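Local coordinates for D-2-hydroxyacid dehydrogensase protein (Ketogulonicigenium vulgare, PDB 4LSW), which probably catalyses the NAD(P)-dependent interconversion of 2-oxoacids and D-2-hydroxyacids, at residues A[98-103]-A[282-287]; A[105-110]-A[277-282]; A[114-119]-A[226-231]. All blocks are in the same frame, centred on the assembly; numbering follows the deposited sequence.

Contact 1 of 3, residues A[98-103]-A[282-287]; sequences DVLTGD and HASGTI
Asp-103 and Thr-286 reach for each other from opposite directions, and their meeting is the tight part of this contact. The hydroxyl OG1 of Thr-286 donates to OD2 of Asp-103 at 2.6 Å, arriving from above the carboxylate plane, 57° out of it. The methyl of the same threonine also lies against the acid, CG2 standing 3.5 Å from CG of Asp-103. With CG anti to the carbonyl carbon (chi1 -83°), the Asp-103 side chain is directed from the first turn of helix 101-116 to the start of helix 287-306. There OD2 has a second partner in Thr-289 OG1, while Thr-286, the N-cap, receives Thr-289 N on its own hydroxyl. An alanine in place of Asp-103 would probably leave the hydroxyls of Thr-286 and Thr-289 without their common acceptor and the helix start without its nearby negative charge. Elsewhere the fit is looser: Leu-100 lays CB at 3.9 Å from CB of Ser-284, whose OG bonds to Arg-290. Thr-286 sits at the margin, partly open to solvent. Both helices connect the two domains, helix 101-116 leading into the Rossmann domain and helix 287-306 out of it. Asp-103 O and Ala-283 O, 3.1 Å apart, are both acceptors and form no bond; the one hydrogen bond between these segments is that to the carboxylate, whose charge is likely to be stabilised by the helix N-terminus it faces.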
loop_
_atom_site.group_PDB
_atom_site.type_symbol
_atom_site.label_atom_id
_atom_site.label_comp_id
_atom_site.label_asym_id
_atom_site.label_seq_id
_atom_site.Cartn_x
_atom_site.Cartn_y
_atom_site.Cartn_z
ATOM N N ASP A 98 6.790 6.777 -5.062
ATOM C CA ASP A 98 7.708 6.153 -6.028
ATOM C C ASP A 98 8.724 5.181 -5.433
ATOM O O ASP A 98 9.027 4.141 -6.033
ATOM C CB ASP A 98 8.409 7.208 -6.892
ATOM C CG ASP A 98 7.442 7.975 -7.768
ATOM O OD1 ASP A 98 6.482 7.352 -8.273
ATOM O OD2 ASP A 98 7.640 9.195 -7.956
ATOM N N VAL A 99 9.247 5.504 -4.261
ATOM C CA VAL A 99 10.310 4.686 -3.697
ATOM C C VAL A 99 9.882 3.279 -3.272
ATOM O O VAL A 99 10.740 2.427 -3.044
ATOM C CB VAL A 99 10.999 5.401 -2.522
ATOM C CG1 VAL A 99 11.771 6.599 -3.032
ATOM C CG2 VAL A 99 9.973 5.823 -1.507
ATOM N N LEU A 100 8.574 3.023 -3.185
ATOM C CA LEU A 100 8.073 1.718 -2.750
ATOM C C LEU A 100 7.532 0.832 -3.883
ATOM O O LEU A 100 7.152 -0.323 -3.656
ATOM C CB LEU A 100 6.995 1.868 -1.660
ATOM C CG LEU A 100 5.696 2.664 -1.856
ATOM C CD1 LEU A 100 4.872 2.239 -3.054
ATOM C CD2 LEU A 100 4.848 2.543 -0.601
ATOM N N THR A 101 7.458 1.412 -5.076
ATOM C CA THR A 101 6.718 0.812 -6.189
ATOM C C THR A 101 7.234 -0.579 -6.566
ATOM O O THR A 101 6.463 -1.535 -6.660
ATOM C CB THR A 101 6.727 1.739 -7.415
ATOM O OG1 THR A 101 6.094 2.980 -7.061
ATOM C CG2 THR A 101 5.985 1.112 -8.583
ATOM N N GLY A 102 8.546 -0.695 -6.737
ATOM C CA GLY A 102 9.136 -1.940 -7.200
ATOM C C GLY A 102 8.993 -3.060 -6.192
ATOM O O GLY A 102 8.703 -4.190 -6.566
ATOM N N ASP A 103 9.175 -2.754 -4.914
ATOM C CA ASP A 103 9.068 -3.784 -3.893
ATOM C C ASP A 103 7.625 -4.261 -3.716
ATOM O O ASP A 103 7.387 -5.442 -3.502
ATOM C CB ASP A 103 9.700 -3.318 -2.575
ATOM C CG ASP A 103 11.205 -3.531 -2.556
ATOM O OD1 ASP A 103 11.649 -4.557 -3.106
ATOM O OD2 ASP A 103 11.933 -2.691 -1.991
ATOM N N HIS A 282 3.150 -6.251 4.171
ATOM C CA HIS A 282 4.563 -5.932 4.047
ATOM C C HIS A 282 5.036 -5.830 2.600
ATOM O O HIS A 282 6.228 -6.002 2.334
ATOM C CB HIS A 282 5.445 -6.910 4.848
ATOM C CG HIS A 282 5.573 -8.277 4.243
ATOM N ND1 HIS A 282 6.754 -8.994 4.266
ATOM C CD2 HIS A 282 4.668 -9.073 3.627
ATOM C CE1 HIS A 282 6.574 -10.160 3.678
ATOM N NE2 HIS A 282 5.312 -10.241 3.290
ATOM N N ALA A 283 4.132 -5.525 1.671
ATOM C CA ALA A 283 4.564 -5.307 0.282
ATOM C C ALA A 283 5.686 -4.271 0.132
ATOM O O ALA A 283 6.573 -4.432 -0.711
ATOM C CB ALA A 283 3.381 -4.937 -0.610
ATOM N N SER A 284 5.672 -3.224 0.951
ATOM C CA SER A 284 6.740 -2.227 0.903
ATOM C C SER A 284 7.813 -2.497 1.963
ATOM O O SER A 284 8.715 -1.681 2.157
ATOM C CB SER A 284 6.181 -0.818 1.080
ATOM O OG SER A 284 5.712 -0.628 2.399
ATOM N N GLY A 285 7.715 -3.653 2.616
ATOM C CA GLY A 285 8.568 -3.976 3.752
ATOM C C GLY A 285 9.985 -4.461 3.454
ATOM O O GLY A 285 10.343 -5.581 3.812
ATOM N N THR A 286 10.796 -3.632 2.813
ATOM C CA THR A 286 12.208 -3.973 2.675
ATOM C C THR A 286 13.057 -2.903 3.340
ATOM O O THR A 286 12.623 -1.756 3.501
ATOM C CB THR A 286 12.670 -4.128 1.206
ATOM O OG1 THR A 286 12.585 -2.864 0.548
ATOM C CG2 THR A 286 11.829 -5.163 0.472
ATOM N N ILE A 287 14.271 -3.275 3.725
ATOM C CA ILE A 287 15.184 -2.286 4.268
ATOM C C ILE A 287 15.410 -1.125 3.294
ATOM O O ILE A 287 15.341 0.042 3.691
ATOM C CB ILE A 287 16.529 -2.913 4.694
ATOM C CG1 ILE A 287 16.299 -3.957 5.792
ATOM C CG2 ILE A 287 17.496 -1.843 5.171
ATOM C CD1 ILE A 287 17.527 -4.768 6.148
#

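Contact 2 of 3, residues A[105-110]-A[277-282]; sequences ADLGVA and LLQPHH
The two methyls of Leu-107 press on the imidazole of His-282, the side chains crossing at about a right angle. CD2 makes the closest approach, 3.6 Å from CD2 of the histidine, and CD1 is 3.9 Å from its NE2. Leu-107 extends from helix 101-116 with CG anti to the backbone N (chi1 -168°), which carries both methyls across to the loop. CD1 also comes within 4.1 Å of Gln-279 OE1, so the leucine covers the place where glutamine and histidine join. That junction is a bond of 2.8 Å from His-282 NE2 to Gln-279 OE1, nearly straight at the hydrogen and lying in the imidazole plane, although it meets the amide oxygen from well above the carbonyl plane. The loop follows strand 276-278, an edge strand, within this chain, of the parallel Rossmann sheet, and helix 101-116 packs beside it. Gln-279 can reach the ring because its chain bends at chi2 (-79°). The same bend brings NE2 back to the preceding residue, where it donates to Leu-278 O at 2.8 Å. Both ends of the amide are therefore engaged, which fixes its rotation. Between Gln-279 and His-282 the backbone passes through an inverse gamma turn centred on Pro-280. His-282 has CG between its backbone N and carbonyl carbon (chi1 74°), a rotation that folds the imidazole back to Gln-279, while its backbone N bonds to Asp-258 OD1.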
loop_
_atom_site.group_PDB
_atom_site.type_symbol
_atom_site.label_atom_id
_atom_site.label_comp_id
_atom_site.label_asym_id
_atom_site.label_seq_id
_atom_site.Cartn_x
_atom_site.Cartn_y
_atom_site.Cartn_z
ATOM N N ALA A 105 5.384 -4.339 -6.135
ATOM C CA ALA A 105 5.137 -5.175 -7.304
ATOM C C ALA A 105 5.816 -6.538 -7.147
ATOM O O ALA A 105 5.218 -7.574 -7.472
ATOM C CB ALA A 105 5.600 -4.478 -8.568
ATOM N N ASP A 106 7.049 -6.542 -6.642
ATOM C CA ASP A 106 7.742 -7.795 -6.363
ATOM C C ASP A 106 6.918 -8.710 -5.460
ATOM O O ASP A 106 6.783 -9.895 -5.750
ATOM C CB ASP A 106 9.100 -7.553 -5.675
ATOM C CG ASP A 106 10.221 -7.171 -6.630
ATOM O OD1 ASP A 106 9.980 -6.870 -7.815
ATOM O OD2 ASP A 106 11.373 -7.146 -6.144
ATOM N N LEU A 107 6.367 -8.179 -4.365
ATOM C CA LEU A 107 5.649 -9.052 -3.441
ATOM C C LEU A 107 4.371 -9.588 -4.079
ATOM O O LEU A 107 4.049 -10.753 -3.927
ATOM C CB LEU A 107 5.356 -8.385 -2.096
ATOM C CG LEU A 107 4.882 -9.413 -1.056
ATOM C CD1 LEU A 107 6.020 -10.300 -0.549
ATOM C CD2 LEU A 107 4.126 -8.788 0.127
ATOM N N GLY A 108 3.667 -8.742 -4.829
ATOM C CA GLY A 108 2.458 -9.192 -5.507
ATOM C C GLY A 108 2.709 -10.393 -6.412
ATOM O O GLY A 108 2.005 -11.399 -6.356
ATOM N N VAL A 109 3.743 -10.288 -7.240
ATOM C CA VAL A 109 4.079 -11.376 -8.145
ATOM C C VAL A 109 4.554 -12.616 -7.379
ATOM O O VAL A 109 4.183 -13.743 -7.705
ATOM C CB VAL A 109 5.117 -10.900 -9.169
ATOM C CG1 VAL A 109 5.597 -12.046 -10.026
ATOM C CG2 VAL A 109 4.503 -9.814 -10.023
ATOM N N ALA A 110 5.352 -12.396 -6.337
ATOM C CA ALA A 110 5.820 -13.487 -5.490
ATOM C C ALA A 110 4.661 -14.235 -4.850
ATOM O O ALA A 110 4.693 -15.455 -4.728
ATOM C CB ALA A 110 6.740 -12.963 -4.428
ATOM N N LEU A 277 -3.595 -17.254 0.878
ATOM C CA LEU A 277 -2.260 -16.887 1.344
ATOM C C LEU A 277 -2.331 -15.571 2.104
ATOM O O LEU A 277 -2.735 -14.548 1.547
ATOM C CB LEU A 277 -1.302 -16.732 0.160
ATOM C CG LEU A 277 0.129 -16.361 0.546
ATOM C CD1 LEU A 277 0.772 -17.567 1.143
ATOM C CD2 LEU A 277 0.924 -15.857 -0.662
ATOM N N LEU A 278 -1.940 -15.584 3.377
ATOM C CA LEU A 278 -1.961 -14.378 4.190
ATOM C C LEU A 278 -0.571 -13.728 4.258
ATOM O O LEU A 278 0.419 -14.425 4.480
ATOM C CB LEU A 278 -2.414 -14.732 5.611
ATOM C CG LEU A 278 -3.744 -15.455 5.787
ATOM C CD1 LEU A 278 -3.847 -16.000 7.221
ATOM C CD2 LEU A 278 -4.891 -14.517 5.476
ATOM N N GLN A 279 -0.506 -12.410 4.098
ATOM C CA GLN A 279 0.729 -11.653 4.346
ATOM C C GLN A 279 0.437 -10.405 5.184
ATOM O O GLN A 279 -0.594 -9.752 4.999
ATOM C CB GLN A 279 1.405 -11.258 3.025
ATOM C CG GLN A 279 1.822 -12.425 2.154
ATOM C CD GLN A 279 3.122 -13.087 2.602
ATOM O OE1 GLN A 279 4.220 -12.622 2.274
ATOM N NE2 GLN A 279 3.003 -14.184 3.344
ATOM N N PRO A 280 1.349 -10.058 6.112
ATOM C CA PRO A 280 1.073 -9.001 7.097
ATOM C C PRO A 280 1.345 -7.570 6.613
ATOM O O PRO A 280 2.104 -6.825 7.246
ATOM C CB PRO A 280 2.013 -9.366 8.249
ATOM C CG PRO A 280 3.208 -9.944 7.545
ATOM C CD PRO A 280 2.616 -10.753 6.396
ATOM N N HIS A 281 0.687 -7.175 5.524
ATOM C CA HIS A 281 0.893 -5.867 4.909
ATOM C C HIS A 281 2.351 -5.438 4.850
ATOM O O HIS A 281 2.740 -4.396 5.387
ATOM C CB HIS A 281 0.008 -4.787 5.540
ATOM C CG HIS A 281 -0.303 -3.656 4.610
ATOM N ND1 HIS A 281 -1.341 -2.772 4.821
ATOM C CD2 HIS A 281 0.279 -3.279 3.445
ATOM C CE1 HIS A 281 -1.373 -1.892 3.836
ATOM N NE2 HIS A 281 -0.401 -2.176 2.988
ATOM N N HIS A 282 3.150 -6.251 4.171
ATOM C CA HIS A 282 4.563 -5.932 4.047
ATOM C C HIS A 282 5.036 -5.830 2.600
ATOM O O HIS A 282 6.228 -6.002 2.334
ATOM C CB HIS A 282 5.445 -6.910 4.848
ATOM C CG HIS A 282 5.573 -8.277 4.243
ATOM N ND1 HIS A 282 6.754 -8.994 4.266
ATOM C CD2 HIS A 282 4.668 -9.073 3.627
ATOM C CE1 HIS A 282 6.574 -10.160 3.678
ATOM N NE2 HIS A 282 5.312 -10.241 3.290
#

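Contact 3 of 3, residues A[114-119]-A[226-231]; sequences AQSRGI and EGMLIN
Met-228 pushes its terminal methyl into the last turn of helix 101-116, where Gln-115 and Ser-116 receive it. The methionine belongs to strand 228-231, an inner strand of the parallel Rossmann sheet, so the contact is part of the helix-on-sheet packing of the nucleotide-binding fold. CE is the principal touching atom: it lies 3.6 Å from CG of Gln-115 and equally far from the backbone N of Ser-116, with CB of Ser-116 slightly farther off at 3.9 Å. The sulfur stays alongside the aliphatic part of the glutamine, SD being 3.9 Å from CB of Gln-115. No hydrogen bond links the two segments; the join is apolar and buried. Met-228 runs straight through its first two torsions (chi1 178°) and turns only at the last (chi3 -54°), which sets the methyl against the helix. Gln-115 leaves the helix with CG anti to the backbone N, then bends at chi2, offering its methylenes to the methionine while the amide leads away. In the next shell, Phe-200 of strand 200-203 touches both Met-228 and Ser-116, and Ser-254 of strand 254-257 lies against Met-228 and Gln-115. The hydroxyl of Ser-116 is held by Arg-141 O. Farther out, a Schellman motif with Gly-118 at C-prime ends the helix: Ile-119 N binds Ala-114 O at 2.9 Å, and Gly-118 N binds Gln-115 O at 3.2 Å.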
loop_
_atom_site.group_PDB
_atom_site.type_symbol
_atom_site.label_atom_id
_atom_site.label_comp_id
_atom_site.label_asym_id
_atom_site.label_seq_id
_atom_site.Cartn_x
_atom_site.Cartn_y
_atom_site.Cartn_z
ATOM N N ALA A 114 3.702 -18.106 -5.150
ATOM C CA ALA A 114 3.648 -18.911 -3.934
ATOM C C ALA A 114 2.312 -19.632 -3.765
ATOM O O ALA A 114 2.285 -20.795 -3.382
ATOM C CB ALA A 114 3.956 -18.062 -2.711
ATOM N N GLN A 115 1.209 -18.947 -4.060
ATOM C CA GLN A 115 -0.099 -19.567 -3.941
ATOM C C GLN A 115 -0.321 -20.583 -5.049
ATOM O O GLN A 115 -0.755 -21.711 -4.795
ATOM C CB GLN A 115 -1.201 -18.503 -3.954
ATOM C CG GLN A 115 -2.597 -19.079 -3.732
ATOM C CD GLN A 115 -2.723 -19.860 -2.441
ATOM O OE1 GLN A 115 -2.086 -19.536 -1.435
ATOM N NE2 GLN A 115 -3.545 -20.901 -2.463
ATOM N N SER A 116 -0.002 -20.204 -6.285
ATOM C CA SER A 116 -0.228 -21.107 -7.403
ATOM C C SER A 116 0.575 -22.403 -7.283
ATOM O O SER A 116 0.071 -23.485 -7.589
ATOM C CB SER A 116 0.066 -20.416 -8.729
ATOM O OG SER A 116 -0.545 -21.128 -9.787
ATOM N N ARG A 117 1.825 -22.291 -6.841
ATOM C CA ARG A 117 2.701 -23.463 -6.749
ATOM C C ARG A 117 2.712 -24.094 -5.356
ATOM O O ARG A 117 3.488 -25.024 -5.108
ATOM C CB ARG A 117 4.128 -23.099 -7.182
ATOM C CG ARG A 117 4.222 -22.580 -8.626
ATOM C CD ARG A 117 3.799 -23.653 -9.632
ATOM N NE ARG A 117 4.670 -24.817 -9.502
ATOM C CZ ARG A 117 5.813 -24.960 -10.166
ATOM N NH1 ARG A 117 6.197 -24.030 -11.031
ATOM N NH2 ARG A 117 6.573 -26.033 -9.976
ATOM N N GLY A 118 1.833 -23.614 -4.469
ATOM C CA GLY A 118 1.692 -24.158 -3.124
ATOM C C GLY A 118 2.976 -24.183 -2.315
ATOM O O GLY A 118 3.281 -25.170 -1.641
ATOM N N ILE A 119 3.726 -23.090 -2.372
ATOM C CA ILE A 119 5.047 -23.046 -1.752
ATOM C C ILE A 119 4.981 -23.154 -0.224
ATOM O O ILE A 119 5.839 -23.797 0.383
ATOM C CB ILE A 119 5.833 -21.789 -2.218
ATOM C CG1 ILE A 119 6.212 -21.937 -3.691
ATOM C CG2 ILE A 119 7.089 -21.549 -1.373
ATOM C CD1 ILE A 119 7.008 -20.778 -4.242
ATOM N N GLU A 226 -11.323 -21.400 -10.727
ATOM C CA GLU A 226 -9.898 -21.679 -10.814
ATOM C C GLU A 226 -9.098 -20.402 -11.003
ATOM O O GLU A 226 -7.939 -20.441 -11.419
ATOM C CB GLU A 226 -9.620 -22.694 -11.920
ATOM C CG GLU A 226 -10.299 -24.031 -11.620
ATOM C CD GLU A 226 -9.966 -25.136 -12.596
ATOM O OE1 GLU A 226 -9.011 -24.988 -13.386
ATOM O OE2 GLU A 226 -10.671 -26.168 -12.563
ATOM N N GLY A 227 -9.722 -19.270 -10.700
ATOM C CA GLY A 227 -9.032 -18.004 -10.728
ATOM C C GLY A 227 -8.468 -17.668 -9.370
ATOM O O GLY A 227 -8.883 -18.223 -8.349
ATOM N N MET A 228 -7.512 -16.744 -9.360
ATOM C CA MET A 228 -6.843 -16.314 -8.150
ATOM C C MET A 228 -6.857 -14.793 -8.062
ATOM O O MET A 228 -6.521 -14.103 -9.028
ATOM C CB MET A 228 -5.398 -16.818 -8.150
ATOM C CG MET A 228 -4.632 -16.353 -6.941
ATOM S SD MET A 228 -2.872 -16.721 -7.004
ATOM C CE MET A 228 -2.944 -18.473 -7.307
ATOM N N LEU A 229 -7.245 -14.276 -6.901
ATOM C CA LEU A 229 -7.233 -12.847 -6.640
ATOM C C LEU A 229 -6.009 -12.490 -5.802
ATOM O O LEU A 229 -5.779 -13.105 -4.759
ATOM C CB LEU A 229 -8.507 -12.452 -5.881
ATOM C CG LEU A 229 -8.692 -10.950 -5.638
ATOM C CD1 LEU A 229 -9.024 -10.207 -6.936
ATOM C CD2 LEU A 229 -9.769 -10.710 -4.572
ATOM N N ILE A 230 -5.212 -11.525 -6.263
ATOM C CA ILE A 230 -4.058 -11.075 -5.493
ATOM C C ILE A 230 -4.245 -9.617 -5.137
ATOM O O ILE A 230 -4.353 -8.782 -6.021
ATOM C CB ILE A 230 -2.724 -11.234 -6.272
ATOM C CG1 ILE A 230 -2.510 -12.691 -6.700
ATOM C CG2 ILE A 230 -1.546 -10.742 -5.429
ATOM C CD1 ILE A 230 -2.955 -12.989 -8.133
ATOM N N ASN A 231 -4.310 -9.307 -3.846
ATOM C CA ASN A 231 -4.480 -7.928 -3.438
ATOM C C ASN A 231 -3.297 -7.354 -2.681
ATOM O O ASN A 231 -2.938 -7.860 -1.606
ATOM C CB ASN A 231 -5.747 -7.718 -2.613
ATOM C CG ASN A 231 -6.022 -6.265 -2.398
ATOM O OD1 ASN A 231 -5.533 -5.414 -3.148
ATOM N ND2 ASN A 231 -6.782 -5.951 -1.355
#

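How the contacts relate
Helix 101-116 supplies one side of all three contacts, which follow one another along it: centres are about 10 Å apart from contact 1 to contact 2, about 11 Å from contact 2 to contact 3, and about 21 Å from contact 1 to contact 3. Along the chain they are nested, contact 3 innermost. Contacts 1 and 2 share His-282 and join where Leu-107 CD2 lies 3.5 Å from Ala-283 CA. Contacts 2 and 3 reach the same sheet and meet at Leu-277 CB and Gln-115 OE1, 3.3 Å apart. Next to His-282, His-281 bonds through ND1 to Glu-263, an arrangement consistent with the histidine-glutamate pair of this family's active site.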